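Local coordinates for protein allergen Bos d 2 (Bos taurus, PDB 4WFV) that probably carries pheromones or other small odorants, as a secreted lipocalin that is also a major dander allergen of cattle, at residues E15-A23 with T121-Y131; G33-R41 with S52-Q60. All blocks are in the same frame, centred on the assembly; numbering follows the deposited sequence.

Contact 1: E15-A23 with T121-Y131; sequences EWRIIYAAA and TSFTPEELEKY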
loop_
_atom_site.group_PDB
_atom_site.type_symbol
_atom_site.label_atom_id
_atom_site.label_comp_id
_atom_site.label_asym_id
_atom_site.label_seq_id
_atom_site.Cartn_x
_atom_site.Cartn_y
_atom_site.Cartn_z
ATOM N N GLU A 15 5.418 12.293 0.467
ATOM C CA GLU A 15 4.502 12.247 1.612
ATOM C C GLU A 15 3.095 11.764 1.254
ATOM O O GLU A 15 2.169 12.561 1.077
ATOM C CB GLU A 15 4.381 13.638 2.237
ATOM C CG GLU A 15 5.706 14.292 2.555
ATOM C CD GLU A 15 6.353 13.711 3.785
ATOM O OE1 GLU A 15 5.613 13.254 4.683
ATOM O OE2 GLU A 15 7.600 13.711 3.857
ATOM N N TRP A 16 2.913 10.459 1.208
ATOM C CA TRP A 16 1.659 9.887 0.737
ATOM C C TRP A 16 0.672 9.658 1.871
ATOM O O TRP A 16 1.065 9.443 3.016
ATOM C CB TRP A 16 1.937 8.539 0.097
ATOM C CG TRP A 16 2.766 8.600 -1.147
ATOM C CD1 TRP A 16 4.106 8.366 -1.253
ATOM C CD2 TRP A 16 2.299 8.883 -2.467
ATOM N NE1 TRP A 16 4.509 8.510 -2.561
ATOM C CE2 TRP A 16 3.415 8.820 -3.329
ATOM C CE3 TRP A 16 1.046 9.200 -3.005
ATOM C CZ2 TRP A 16 3.311 9.056 -4.699
ATOM C CZ3 TRP A 16 0.945 9.430 -4.368
ATOM C CH2 TRP A 16 2.074 9.362 -5.200
ATOM N N ARG A 17 -0.612 9.740 1.548
ATOM C CA ARG A 17 -1.678 9.277 2.437
ATOM C C ARG A 17 -2.302 8.050 1.796
ATOM O O ARG A 17 -2.410 7.978 0.576
ATOM C CB ARG A 17 -2.767 10.341 2.601
ATOM C CG ARG A 17 -2.311 11.623 3.274
ATOM C CD ARG A 17 -3.462 12.603 3.485
ATOM N NE ARG A 17 -2.963 13.902 3.925
ATOM C CZ ARG A 17 -2.637 14.893 3.105
ATOM N NH1 ARG A 17 -2.775 14.743 1.798
ATOM N NH2 ARG A 17 -2.179 16.040 3.593
ATOM N N ILE A 18 -2.734 7.097 2.604
ATOM C CA ILE A 18 -3.477 5.976 2.044
ATOM C C ILE A 18 -4.950 6.310 2.027
ATOM O O ILE A 18 -5.515 6.742 3.033
ATOM C CB ILE A 18 -3.203 4.652 2.787
ATOM C CG1 ILE A 18 -3.876 3.479 2.068
ATOM C CG2 ILE A 18 -3.621 4.727 4.249
ATOM C CD1 ILE A 18 -3.235 2.141 2.419
ATOM N N ILE A 19 -5.566 6.148 0.860
ATOM C CA ILE A 19 -6.995 6.402 0.725
ATOM C C ILE A 19 -7.780 5.097 0.811
ATOM O O ILE A 19 -8.753 5.004 1.581
ATOM C CB ILE A 19 -7.324 7.118 -0.600
ATOM C CG1 ILE A 19 -6.378 8.303 -0.825
ATOM C CG2 ILE A 19 -8.787 7.542 -0.627
ATOM C CD1 ILE A 19 -6.379 9.332 0.311
ATOM N N TYR A 20 -7.338 4.088 0.058
ATOM C CA TYR A 20 -8.047 2.816 0.007
ATOM C C TYR A 20 -7.104 1.641 0.176
ATOM O O TYR A 20 -5.911 1.710 -0.126
ATOM C CB TYR A 20 -8.735 2.630 -1.354
ATOM C CG TYR A 20 -9.816 3.635 -1.661
ATOM C CD1 TYR A 20 -11.040 3.583 -1.022
ATOM C CD2 TYR A 20 -9.617 4.621 -2.626
ATOM C CE1 TYR A 20 -12.044 4.513 -1.308
ATOM C CE2 TYR A 20 -10.598 5.559 -2.910
ATOM C CZ TYR A 20 -11.810 5.489 -2.263
ATOM O OH TYR A 20 -12.791 6.410 -2.541
ATOM N N ALA A 21 -7.681 0.532 0.623
ATOM C CA ALA A 21 -7.020 -0.764 0.521
ATOM C C ALA A 21 -8.071 -1.765 0.092
ATOM O O ALA A 21 -9.264 -1.545 0.300
ATOM C CB ALA A 21 -6.391 -1.183 1.843
ATOM N N ALA A 22 -7.630 -2.864 -0.507
ATOM C CA ALA A 22 -8.548 -3.924 -0.920
ATOM C C ALA A 22 -7.797 -5.227 -0.824
ATOM O O ALA A 22 -6.598 -5.266 -1.067
ATOM C CB ALA A 22 -9.043 -3.689 -2.366
ATOM N N ALA A 23 -8.492 -6.304 -0.460
ATOM C CA ALA A 23 -7.826 -7.595 -0.293
ATOM C C ALA A 23 -8.803 -8.719 -0.521
ATOM O O ALA A 23 -10.000 -8.545 -0.320
ATOM C CB ALA A 23 -7.226 -7.713 1.127
ATOM N N THR A 121 -6.534 13.748 -0.263
ATOM C CA THR A 121 -7.297 12.979 0.713
ATOM C C THR A 121 -8.374 12.112 0.070
ATOM O O THR A 121 -9.224 11.547 0.761
ATOM C CB THR A 121 -7.984 13.896 1.732
ATOM O OG1 THR A 121 -8.862 14.801 1.053
ATOM C CG2 THR A 121 -6.962 14.686 2.542
ATOM N N SER A 122 -8.354 12.027 -1.254
ATOM C CA SER A 122 -9.383 11.301 -1.980
ATOM C C SER A 122 -8.883 10.980 -3.382
ATOM O O SER A 122 -7.879 11.520 -3.832
ATOM C CB SER A 122 -10.655 12.145 -2.074
ATOM O OG SER A 122 -10.407 13.310 -2.845
ATOM N N PHE A 123 -9.576 10.057 -4.035
ATOM C CA PHE A 123 -9.413 9.816 -5.459
ATOM C C PHE A 123 -10.589 10.459 -6.198
ATOM O O PHE A 123 -11.749 10.331 -5.776
ATOM C CB PHE A 123 -9.459 8.313 -5.744
ATOM C CG PHE A 123 -8.180 7.569 -5.454
ATOM C CD1 PHE A 123 -7.019 8.221 -5.086
ATOM C CD2 PHE A 123 -8.156 6.194 -5.584
ATOM C CE1 PHE A 123 -5.848 7.489 -4.826
ATOM C CE2 PHE A 123 -7.002 5.464 -5.340
ATOM C CZ PHE A 123 -5.842 6.122 -4.961
ATOM N N THR A 124 -10.294 11.114 -7.319
ATOM C CA THR A 124 -11.361 11.492 -8.257
ATOM C C THR A 124 -11.950 10.219 -8.872
ATOM O O THR A 124 -11.351 9.155 -8.782
ATOM C CB THR A 124 -10.816 12.311 -9.419
ATOM O OG1 THR A 124 -9.862 11.522 -10.142
ATOM C CG2 THR A 124 -10.166 13.602 -8.921
ATOM N N PRO A 125 -13.128 10.323 -9.503
ATOM C CA PRO A 125 -13.685 9.105 -10.107
ATOM C C PRO A 125 -12.749 8.473 -11.132
ATOM O O PRO A 125 -12.679 7.245 -11.188
ATOM C CB PRO A 125 -14.986 9.608 -10.746
ATOM C CG PRO A 125 -15.397 10.744 -9.833
ATOM C CD PRO A 125 -14.097 11.432 -9.506
ATOM N N GLU A 126 -12.022 9.281 -11.898
ATOM C CA GLU A 126 -11.040 8.736 -12.825
ATOM C C GLU A 126 -9.969 7.927 -12.092
ATOM O O GLU A 126 -9.573 6.859 -12.545
ATOM C CB GLU A 126 -10.405 9.864 -13.645
ATOM C CG GLU A 126 -9.286 9.422 -14.551
ATOM C CD GLU A 126 -8.613 10.592 -15.256
ATOM O OE1 GLU A 126 -9.106 11.739 -15.148
ATOM O OE2 GLU A 126 -7.592 10.356 -15.926
ATOM N N GLU A 127 -9.483 8.453 -10.969
ATOM C CA GLU A 127 -8.465 7.747 -10.205
ATOM C C GLU A 127 -9.026 6.466 -9.600
ATOM O O GLU A 127 -8.344 5.437 -9.577
ATOM C CB GLU A 127 -7.889 8.658 -9.118
ATOM C CG GLU A 127 -6.992 9.734 -9.691
ATOM C CD GLU A 127 -6.579 10.764 -8.660
ATOM O OE1 GLU A 127 -7.404 11.142 -7.796
ATOM O OE2 GLU A 127 -5.404 11.193 -8.725
ATOM N N LEU A 128 -10.261 6.519 -9.118
ATOM C CA LEU A 128 -10.853 5.335 -8.518
ATOM C C LEU A 128 -11.102 4.272 -9.580
ATOM O O LEU A 128 -10.916 3.093 -9.322
ATOM C CB LEU A 128 -12.130 5.682 -7.768
ATOM C CG LEU A 128 -12.850 4.529 -7.079
ATOM C CD1 LEU A 128 -11.983 3.970 -5.946
ATOM C CD2 LEU A 128 -14.188 5.014 -6.526
ATOM N N GLU A 129 -11.502 4.696 -10.775
ATOM C CA GLU A 129 -11.689 3.763 -11.889
ATOM C C GLU A 129 -10.384 3.024 -12.176
ATOM O O GLU A 129 -10.383 1.799 -12.337
ATOM C CB GLU A 129 -12.185 4.513 -13.133
ATOM C CG GLU A 129 -12.684 3.608 -14.267
ATOM C CD GLU A 129 -11.599 3.098 -15.197
ATOM O OE1 GLU A 129 -10.468 3.616 -15.209
ATOM O OE2 GLU A 129 -11.901 2.150 -15.960
ATOM N N LYS A 130 -9.273 3.751 -12.237
ATOM C CA LYS A 130 -7.967 3.127 -12.452
ATOM C C LYS A 130 -7.634 2.143 -11.332
ATOM O O LYS A 130 -7.177 1.020 -11.598
ATOM C CB LYS A 130 -6.876 4.193 -12.553
ATOM C CG LYS A 130 -6.888 4.982 -13.851
ATOM C CD LYS A 130 -5.900 6.143 -13.797
ATOM C CE LYS A 130 -5.954 6.968 -15.077
ATOM N NZ LYS A 130 -5.331 8.307 -14.914
ATOM N N TYR A 131 -7.846 2.561 -10.084
ATOM C CA TYR A 131 -7.581 1.686 -8.946
ATOM C C TYR A 131 -8.386 0.379 -9.033
ATOM O O TYR A 131 -7.844 -0.705 -8.851
ATOM C CB TYR A 131 -7.880 2.438 -7.643
ATOM C CG TYR A 131 -7.662 1.616 -6.404
ATOM C CD1 TYR A 131 -6.413 1.089 -6.104
ATOM C CD2 TYR A 131 -8.709 1.367 -5.536
ATOM C CE1 TYR A 131 -6.218 0.327 -4.963
ATOM C CE2 TYR A 131 -8.525 0.608 -4.401
ATOM C CZ TYR A 131 -7.285 0.084 -4.125
ATOM O OH TYR A 131 -7.106 -0.672 -2.980
HETATM O O HOH W 1 -11.738 9.049 -2.322
#
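Tyr20 packs against Phe123, Leu128 and Tyr131 where the first strand of the lipocalin barrel, 17-23, meets the helix on the barrel's outer wall. Its ring takes CD2 of Phe123 at its edge, with Tyr20 CD2 3.7 Å from Phe123 CD2 and planes 58° apart. CD1 of Leu128 reaches Tyr20 CE2 (3.7 Å), the two side chains crossing nearly at right angles. Tyr131 CG is anti to the backbone N (chi1 179°), carrying the ring to the strand, almost parallel to Tyr20 (18°) but slid aside, where CE2 meets Tyr20 CB at 3.7 Å. Small Ala22 suits the place beside Tyr131: Tyr131 OH comes to 3.6 Å of Ala22 CB and is hydrogen-bonded to Thr114 OG1. Next to this aromatic cluster, branched Ile19 puts CB over a face of Phe123 and CD1 against Thr121 C (3.4 Å). Ile19 and Tyr20 both face Gly116 in a classic beta bulge, which turns both side chains toward 121-131. A capping box closes the helix N-terminus, with Thr124 as N-cap: Glu127 N donates to Thr124 OG1, and Thr124 N to the anti lone pair of Glu127 OE1. One water joins Tyr20 OH (2.8 Å) to Phe123 N (2.9 Å), accepting from that amide.

Contact 2: G33-R41 with S52-Q60; sequences GPLRNYYRR and SITFYLKDQ
With CG anti to the carbonyl carbon (chi1 -67°) and the chain bent at chi2, Arg40 brings NE to the edge of the Tyr56 ring, 3.6 Å from Tyr56 CE2, while Tyr56 CD2 lies over one face of the guanidinium; the planes are 63° apart. A long, planar-ended arginine suits this place, bringing its flat face to the Tyr56 edge while its nitrogens reach Tyr39 O, Pro155 O and Asp152. Phe55 CG sits between its backbone N and carbonyl carbon (chi1 62°), and the ring runs beside Asn37, CD2 touching Asn37 CB at 3.6 Å. The Asn37 amide is held by ND2 donating to Pro34 O at 3.1 Å, and ND2 also lies against Leu57 CD1.

The backbones form an antiparallel hairpin of the lipocalin barrel. Tyr38 and Tyr56 are a hydrogen-bonded pair, Tyr38 N to Tyr56 O and Tyr56 N to Tyr38 O, both 2.9 Å. Tyr39 and Phe55 follow as a non-hydrogen-bonded pair. A classic bulge then shifts the register: Arg40 N and Arg41 N both donate to Thr54 O, and Thr54 N returns a bond to Arg41 O.

Tyr39 and Phe55 project from one face of the sheet, where Tyr39 CE2 meets the branched Ile53 at CG2 (3.5 Å). Tyr38 points to the other face, and CE of the extended Lys58 chain, crossing it obliquely, comes to 3.8 Å from Tyr38 CE2; Lys58 NZ goes on to Asn153 and Thr151. Beyond the paired residues, one water links Gly33 O to Lys58 O, and another accepts a hydrogen bond from Lys58 N and donates to Arg36 O (2.9 Å).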
loop_
_atom_site.group_PDB
_atom_site.type_symbol
_atom_site.label_atom_id
_atom_site.label_comp_id
_atom_site.label_asym_id
_atom_site.label_seq_id
_atom_site.Cartn_x
_atom_site.Cartn_y
_atom_site.Cartn_z
ATOM N N GLY A 33 -6.639 -4.567 11.684
ATOM C CA GLY A 33 -6.002 -5.655 10.961
ATOM C C GLY A 33 -4.524 -5.406 10.717
ATOM O O GLY A 33 -4.080 -4.265 10.630
ATOM N N PRO A 34 -3.742 -6.481 10.586
ATOM C CA PRO A 34 -2.288 -6.342 10.470
ATOM C C PRO A 34 -1.834 -5.568 9.229
ATOM O O PRO A 34 -0.811 -4.878 9.278
ATOM C CB PRO A 34 -1.801 -7.796 10.412
ATOM C CG PRO A 34 -3.012 -8.591 9.961
ATOM C CD PRO A 34 -4.182 -7.886 10.570
ATOM N N LEU A 35 -2.584 -5.672 8.136
ATOM C CA LEU A 35 -2.180 -5.036 6.880
ATOM C C LEU A 35 -2.983 -3.791 6.579
ATOM O O LEU A 35 -3.025 -3.349 5.439
ATOM C CB LEU A 35 -2.294 -6.018 5.702
ATOM C CG LEU A 35 -1.606 -7.361 5.974
ATOM C CD1 LEU A 35 -1.707 -8.291 4.752
ATOM C CD2 LEU A 35 -0.155 -7.143 6.394
ATOM N N ARG A 36 -3.625 -3.230 7.596
ATOM C CA ARG A 36 -4.205 -1.894 7.480
ATOM C C ARG A 36 -3.193 -0.898 8.024
ATOM O O ARG A 36 -3.010 -0.772 9.233
ATOM C CB ARG A 36 -5.510 -1.803 8.254
ATOM C CG ARG A 36 -6.356 -0.584 7.889
ATOM C CD ARG A 36 -7.567 -0.520 8.784
ATOM N NE ARG A 36 -8.461 0.601 8.529
ATOM C CZ ARG A 36 -9.583 0.534 7.812
ATOM N NH1 ARG A 36 -9.932 -0.595 7.214
ATOM N NH2 ARG A 36 -10.355 1.598 7.680
ATOM N N ASN A 37 -2.496 -0.235 7.114
ATOM C CA ASN A 37 -1.329 0.554 7.475
ATOM C C ASN A 37 -1.484 1.964 6.935
ATOM O O ASN A 37 -1.717 2.165 5.739
ATOM C CB ASN A 37 -0.066 -0.108 6.916
ATOM C CG ASN A 37 0.013 -1.589 7.259
ATOM O OD1 ASN A 37 0.304 -2.425 6.398
ATOM N ND2 ASN A 37 -0.268 -1.921 8.515
ATOM N N TYR A 38 -1.370 2.943 7.829
ATOM C CA TYR A 38 -1.619 4.331 7.469
ATOM C C TYR A 38 -0.327 5.019 7.046
ATOM O O TYR A 38 0.426 5.547 7.877
ATOM C CB TYR A 38 -2.314 5.066 8.624
ATOM C CG TYR A 38 -3.640 4.447 9.018
ATOM C CD1 TYR A 38 -4.790 4.673 8.269
ATOM C CD2 TYR A 38 -3.741 3.632 10.141
ATOM C CE1 TYR A 38 -6.018 4.107 8.635
ATOM C CE2 TYR A 38 -4.962 3.059 10.515
ATOM C CZ TYR A 38 -6.089 3.306 9.751
ATOM O OH TYR A 38 -7.298 2.752 10.110
ATOM N N TYR A 39 -0.096 5.021 5.735
ATOM C CA TYR A 39 1.118 5.577 5.144
ATOM C C TYR A 39 1.335 7.020 5.530
ATOM O O TYR A 39 0.385 7.790 5.658
ATOM C CB TYR A 39 1.028 5.517 3.617
ATOM C CG TYR A 39 1.424 4.186 3.019
ATOM C CD1 TYR A 39 0.589 3.075 3.120
ATOM C CD2 TYR A 39 2.627 4.042 2.340
ATOM C CE1 TYR A 39 0.943 1.854 2.567
ATOM C CE2 TYR A 39 2.991 2.823 1.776
ATOM C CZ TYR A 39 2.150 1.736 1.891
ATOM O OH TYR A 39 2.541 0.531 1.330
ATOM N N ARG A 40 2.604 7.378 5.702
ATOM C CA ARG A 40 2.990 8.780 5.872
ATOM C C ARG A 40 4.077 9.190 4.891
ATOM O O ARG A 40 4.057 10.306 4.373
ATOM C CB ARG A 40 3.420 9.061 7.321
ATOM C CG ARG A 40 2.280 8.951 8.338
ATOM C CD ARG A 40 1.290 10.094 8.175
ATOM N NE ARG A 40 0.238 10.097 9.182
ATOM C CZ ARG A 40 -0.928 9.464 9.068
ATOM N NH1 ARG A 40 -1.215 8.749 7.981
ATOM N NH2 ARG A 40 -1.824 9.581 10.041
ATOM N N ARG A 41 5.026 8.301 4.617
ATOM C CA ARG A 41 6.153 8.699 3.780
ATOM C C ARG A 41 6.842 7.504 3.157
ATOM O O ARG A 41 6.970 6.455 3.793
ATOM C CB ARG A 41 7.164 9.494 4.609
ATOM C CG ARG A 41 8.289 10.111 3.793
ATOM C CD ARG A 41 9.183 10.966 4.686
ATOM N NE ARG A 41 10.259 11.610 3.939
ATOM C CZ ARG A 41 11.224 12.334 4.498
ATOM N NH1 ARG A 41 11.246 12.509 5.812
ATOM N NH2 ARG A 41 12.168 12.883 3.743
ATOM N N SER A 52 12.159 2.853 1.847
ATOM C CA SER A 52 11.903 3.056 3.260
ATOM C C SER A 52 10.469 3.549 3.383
ATOM O O SER A 52 10.108 4.552 2.777
ATOM C CB SER A 52 12.873 4.090 3.832
ATOM O OG SER A 52 12.645 4.286 5.211
ATOM N N ILE A 53 9.639 2.836 4.140
ATOM C CA ILE A 53 8.230 3.179 4.245
ATOM C C ILE A 53 7.881 3.445 5.702
ATOM O O ILE A 53 8.077 2.589 6.576
ATOM C CB ILE A 53 7.336 2.053 3.695
ATOM C CG1 ILE A 53 7.743 1.708 2.262
ATOM C CG2 ILE A 53 5.867 2.460 3.745
ATOM C CD1 ILE A 53 7.041 0.476 1.716
ATOM N N THR A 54 7.366 4.641 5.959
ATOM C CA THR A 54 6.982 5.058 7.297
ATOM C C THR A 54 5.457 5.177 7.367
ATOM O O THR A 54 4.822 5.792 6.496
ATOM C CB THR A 54 7.660 6.381 7.668
ATOM O OG1 THR A 54 9.079 6.173 7.717
ATOM C CG2 THR A 54 7.173 6.871 9.021
ATOM N N PHE A 55 4.866 4.540 8.373
ATOM C CA PHE A 55 3.411 4.426 8.460
ATOM C C PHE A 55 2.994 4.190 9.900
ATOM O O PHE A 55 3.813 3.806 10.734
ATOM C CB PHE A 55 2.922 3.252 7.589
ATOM C CG PHE A 55 3.463 1.912 8.018
ATOM C CD1 PHE A 55 4.710 1.484 7.596
ATOM C CD2 PHE A 55 2.721 1.087 8.857
ATOM C CE1 PHE A 55 5.212 0.256 7.999
ATOM C CE2 PHE A 55 3.220 -0.141 9.254
ATOM C CZ PHE A 55 4.461 -0.551 8.823
ATOM N N TYR A 56 1.715 4.411 10.176
ATOM C CA TYR A 56 1.126 4.037 11.462
ATOM C C TYR A 56 0.398 2.705 11.399
ATOM O O TYR A 56 -0.246 2.369 10.401
ATOM C CB TYR A 56 0.144 5.099 11.965
ATOM C CG TYR A 56 0.794 6.336 12.526
ATOM C CD1 TYR A 56 1.294 6.351 13.825
ATOM C CD2 TYR A 56 0.913 7.491 11.760
ATOM C CE1 TYR A 56 1.879 7.478 14.342
ATOM C CE2 TYR A 56 1.503 8.619 12.266
ATOM C CZ TYR A 56 1.983 8.606 13.560
ATOM O OH TYR A 56 2.575 9.744 14.051
ATOM N N LEU A 57 0.515 1.952 12.486
ATOM C CA LEU A 57 -0.287 0.764 12.724
ATOM C C LEU A 57 -1.024 1.048 14.023
ATOM O O LEU A 57 -0.421 1.556 14.967
ATOM C CB LEU A 57 0.628 -0.450 12.885
ATOM C CG LEU A 57 0.024 -1.812 13.211
ATOM C CD1 LEU A 57 -0.726 -2.376 12.006
ATOM C CD2 LEU A 57 1.134 -2.758 13.651
ATOM N N LYS A 58 -2.321 0.763 14.075
ATOM C CA LYS A 58 -3.050 0.902 15.338
ATOM C C LYS A 58 -3.062 -0.390 16.136
ATOM O O LYS A 58 -3.378 -1.453 15.607
ATOM C CB LYS A 58 -4.492 1.341 15.105
ATOM C CG LYS A 58 -4.668 2.755 14.620
ATOM C CD LYS A 58 -6.137 3.122 14.733
ATOM C CE LYS A 58 -6.519 4.222 13.783
ATOM N NZ LYS A 58 -7.982 4.494 13.866
ATOM N N ASP A 59 -2.738 -0.285 17.419
ATOM C CA ASP A 59 -2.844 -1.422 18.324
ATOM C C ASP A 59 -3.832 -1.095 19.442
ATOM O O ASP A 59 -3.535 -0.295 20.326
ATOM C CB ASP A 59 -1.471 -1.775 18.895
ATOM C CG ASP A 59 -1.489 -3.052 19.715
ATOM O OD1 ASP A 59 -2.354 -3.182 20.606
ATOM O OD2 ASP A 59 -0.638 -3.931 19.463
ATOM N N GLN A 60 -5.010 -1.715 19.382
ATOM C CA GLN A 60 -6.068 -1.485 20.365
ATOM C C GLN A 60 -6.433 -0.006 20.470
ATOM O O GLN A 60 -6.699 0.501 21.560
ATOM C CB GLN A 60 -5.665 -2.030 21.741
ATOM C CG GLN A 60 -5.445 -3.540 21.790
ATOM C CD GLN A 60 -6.740 -4.336 21.756
ATOM O OE1 GLN A 60 -7.831 -3.786 21.923
ATOM N NE2 GLN A 60 -6.623 -5.644 21.544
HETATM O O HOH W 2 -3.942 -2.719 12.927
HETATM O O HOH W 3 -3.882 -0.205 11.889
#

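Overall arrangement
Contact 2 lies within the wall of the antiparallel lipocalin barrel, and contact 1 sets the helix 125-137 against its outside; their centres are about 16 Å apart. Along the chain the order is 15-23, 33-41, 52-60, 121-131, so contact 2 is formed by segments lying between the two halves of contact 1. Contact 2 is local, pairing successive strands of a hairpin, whereas contact 1 spans 97 intervening residues, mostly strand. The two meet directly: Ile18 CG2 packs on Tyr38 CA, and Glu15 OE2 forms a long, weak ion pair with Arg41 NE. Segment 15-23 thus touches both helix and hairpin, in the frame that probably encloses the carried ligand.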